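Long-range contact in 3-methyladenine DNA glycosylase (Helicobacter pylori, PDB 1PU6), which excises alkylated bases such as 3-methyladenine from DNA, as a helix-hairpin-helix glycosylase of base excision repair: residues F114-R120 and L138-K144. Numbering follows the deposited sequence.
Unlike the reference sequence in segment 114-120: Arg-120 (reference Lys). Unlike the reference sequence in segment 138-144: Ala-141 (reference Val).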
loop_
_atom_site.group_PDB
_atom_site.type_symbol
_atom_site.label_atom_id
_atom_site.label_comp_id
_atom_site.label_asym_id
_atom_site.label_seq_id
_atom_site.Cartn_x
_atom_site.Cartn_y
_atom_site.Cartn_z
ATOM N N PHE A 114 0.163 -1.715 16.958
ATOM C CA PHE A 114 0.099 -0.685 15.907
ATOM C C PHE A 114 -0.991 -1.034 14.884
ATOM O O PHE A 114 -1.778 -0.175 14.476
ATOM C CB PHE A 114 1.504 -0.584 15.213
ATOM C CG PHE A 114 1.521 0.151 13.879
ATOM C CD1 PHE A 114 1.667 1.558 13.799
ATOM C CD2 PHE A 114 1.514 -0.588 12.678
ATOM C CE1 PHE A 114 1.745 2.214 12.533
ATOM C CE2 PHE A 114 1.558 0.047 11.412
ATOM C CZ PHE A 114 1.706 1.440 11.337
ATOM N N LYS A 115 -1.028 -2.291 14.428
ATOM C CA LYS A 115 -1.958 -2.635 13.375
ATOM C C LYS A 115 -3.390 -2.434 13.870
ATOM O O LYS A 115 -4.246 -2.108 13.084
ATOM C CB LYS A 115 -1.801 -4.106 12.913
ATOM C CG LYS A 115 -0.542 -4.391 12.121
ATOM C CD LYS A 115 -0.494 -5.840 11.569
ATOM C CE LYS A 115 0.098 -6.780 12.529
ATOM N NZ LYS A 115 0.050 -8.216 11.995
ATOM N N GLN A 116 -3.635 -2.632 15.171
ATOM C CA GLN A 116 -4.958 -2.413 15.737
ATOM C C GLN A 116 -5.313 -0.952 15.943
ATOM O O GLN A 116 -6.461 -0.572 15.673
ATOM C CB GLN A 116 -5.115 -3.185 17.046
ATOM C CG GLN A 116 -6.484 -3.121 17.702
ATOM C CD GLN A 116 -6.520 -3.873 19.042
ATOM O OE1 GLN A 116 -6.325 -5.095 19.078
ATOM N NE2 GLN A 116 -6.750 -3.142 20.145
ATOM N N GLU A 117 -4.368 -0.117 16.389
ATOM C CA GLU A 117 -4.693 1.218 16.894
ATOM C C GLU A 117 -4.295 2.394 16.018
ATOM O O GLU A 117 -4.761 3.536 16.285
ATOM C CB GLU A 117 -4.088 1.417 18.281
ATOM C CG GLU A 117 -4.523 0.382 19.336
ATOM C CD GLU A 117 -5.959 0.562 19.828
ATOM O OE1 GLU A 117 -6.464 -0.377 20.491
ATOM O OE2 GLU A 117 -6.570 1.658 19.583
ATOM N N VAL A 118 -3.432 2.164 15.010
ATOM C CA VAL A 118 -2.968 3.271 14.180
ATOM C C VAL A 118 -4.134 3.989 13.454
ATOM O O VAL A 118 -5.136 3.359 13.084
ATOM C CB VAL A 118 -1.866 2.806 13.182
ATOM C CG1 VAL A 118 -2.420 1.888 12.168
ATOM C CG2 VAL A 118 -1.126 4.023 12.570
ATOM N N THR A 119 -3.988 5.311 13.306
ATOM C CA THR A 119 -4.901 6.111 12.502
ATOM C C THR A 119 -4.162 6.744 11.322
ATOM O O THR A 119 -2.913 6.924 11.352
ATOM C CB THR A 119 -5.549 7.244 13.280
ATOM O OG1 THR A 119 -4.532 8.154 13.731
ATOM C CG2 THR A 119 -6.232 6.749 14.510
ATOM N N ARG A 120 -4.909 7.082 10.287
ATOM C CA ARG A 120 -4.309 7.760 9.146
ATOM C C ARG A 120 -3.559 9.056 9.573
ATOM O O ARG A 120 -2.452 9.330 9.070
ATOM C CB ARG A 120 -5.397 8.092 8.152
ATOM C CG ARG A 120 -4.815 8.622 6.866
ATOM C CD ARG A 120 -5.801 9.411 6.115
ATOM N NE ARG A 120 -5.645 9.280 4.664
ATOM C CZ ARG A 120 -6.034 10.185 3.779
ATOM N NH1 ARG A 120 -6.534 11.386 4.175
ATOM N NH2 ARG A 120 -5.922 9.888 2.460
ATOM N N LEU A 138 -2.239 1.403 5.892
ATOM C CA LEU A 138 -3.522 1.048 6.563
ATOM C C LEU A 138 -4.227 -0.178 5.919
ATOM O O LEU A 138 -4.722 -1.100 6.635
ATOM C CB LEU A 138 -4.515 2.212 6.540
ATOM C CG LEU A 138 -4.076 3.365 7.439
ATOM C CD1 LEU A 138 -4.909 4.623 7.190
ATOM C CD2 LEU A 138 -4.066 3.041 8.940
ATOM N N CYS A 139 -4.277 -0.199 4.593
ATOM C CA CYS A 139 -4.932 -1.325 3.907
ATOM C C CYS A 139 -4.071 -2.577 3.900
ATOM O O CYS A 139 -4.487 -3.631 4.410
ATOM C CB CYS A 139 -5.281 -0.909 2.427
ATOM S SG CYS A 139 -6.091 -2.231 1.555
ATOM N N TYR A 140 -2.870 -2.497 3.311
ATOM C CA TYR A 140 -2.097 -3.703 3.005
ATOM C C TYR A 140 -1.211 -4.203 4.139
ATOM O O TYR A 140 -0.742 -5.341 4.076
ATOM C CB TYR A 140 -1.195 -3.455 1.780
ATOM C CG TYR A 140 -2.032 -3.176 0.556
ATOM C CD1 TYR A 140 -2.621 -4.263 -0.167
ATOM C CD2 TYR A 140 -2.162 -1.859 0.056
ATOM C CE1 TYR A 140 -3.336 -4.059 -1.348
ATOM C CE2 TYR A 140 -2.908 -1.626 -1.147
ATOM C CZ TYR A 140 -3.484 -2.737 -1.819
ATOM O OH TYR A 140 -4.224 -2.491 -2.945
ATOM N N ALA A 141 -0.964 -3.360 5.142
ATOM C CA ALA A 141 -0.286 -3.848 6.348
ATOM C C ALA A 141 -1.253 -4.064 7.502
ATOM O O ALA A 141 -1.039 -4.994 8.248
ATOM C CB ALA A 141 0.895 -2.947 6.786
ATOM N N CYS A 142 -2.287 -3.229 7.659
ATOM C CA CYS A 142 -3.155 -3.276 8.878
ATOM C C CYS A 142 -4.561 -3.849 8.654
ATOM O O CYS A 142 -5.348 -3.976 9.626
ATOM C CB CYS A 142 -3.299 -1.870 9.497
ATOM S SG CYS A 142 -1.674 -1.126 9.856
ATOM N N ALA A 143 -4.886 -4.176 7.407
ATOM C CA ALA A 143 -6.224 -4.705 7.094
ATOM C C ALA A 143 -7.400 -3.782 7.441
ATOM O O ALA A 143 -8.506 -4.289 7.824
ATOM C CB ALA A 143 -6.412 -6.159 7.685
ATOM N N LYS A 144 -7.189 -2.462 7.314
ATOM C CA LYS A 144 -8.270 -1.485 7.538
ATOM C C LYS A 144 -9.073 -1.256 6.286
ATOM O O LYS A 144 -8.565 -1.487 5.151
ATOM C CB LYS A 144 -7.707 -0.107 7.916
ATOM C CG LYS A 144 -6.815 -0.106 9.095
ATOM C CD LYS A 144 -7.475 -0.522 10.301
ATOM C CE LYS A 144 -6.561 -0.083 11.466
ATOM N NZ LYS A 144 -7.235 -0.432 12.731
HETATM O O HOH W 1 -6.303 -4.006 12.106
#
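Cys-142 and Phe-114 meet through sulfur and ring at the tight end of this contact. The thiol SG lies 3.8 Å from Phe-114 CE2 and approaches the ring obliquely, 48° off its normal, a sulfur-aromatic contact. Val-118 fills in beside it: its CG1 sits over the centre of one ring face, 4.1 Å above the plane, and also touches SG. That methyl is placed there by a chi1 of 68°, which sets it between the backbone N and the carbonyl carbon. Leu-138 extends the apolar patch with its two methyls divided between neighbours, CD2 against Val-118 CG1 and CD1 3.6 Å from Arg-120 CB, the leucine and arginine side chains crossing at about a right angle. Beyond that aliphatic base, the Arg-120 guanidinium turns away to salt bridges with Asp-135 and Asp-168. Lys-115 lays its aliphatic CD 3.5 Å from Ala-141 O, a buried carbonyl without a hydrogen-bond partner, before its ammonium end leads away.

Within the HhH-GPD family region of this all-helical glycosylase, the contact joins the last turns of helices 111-117 and 131-141, and Leu-123 of the intervening helix 120-124 packs against Phe-114, Val-118 and Leu-138.

Toward solvent, polar links replace methyl packing. Carbonyls in the last turn of a helix run out of i+4 N-H donors, and side chains or water can take their place. Here Lys-144, its chain bent at chi2 (-63°), brings NZ to two of them: it donates to Gln-116 O at 3.0 Å, coming from above the carbonyl plane, and only weakly to Lys-115 O. A water donates to both Lys-115 O and Cys-142 O, at 2.7 Å from the latter, bridging the backbones. Further out, at the solvent-exposed side, the extended Gln-116 side chain donates from NE2 to OE1 of the next residue, Glu-117.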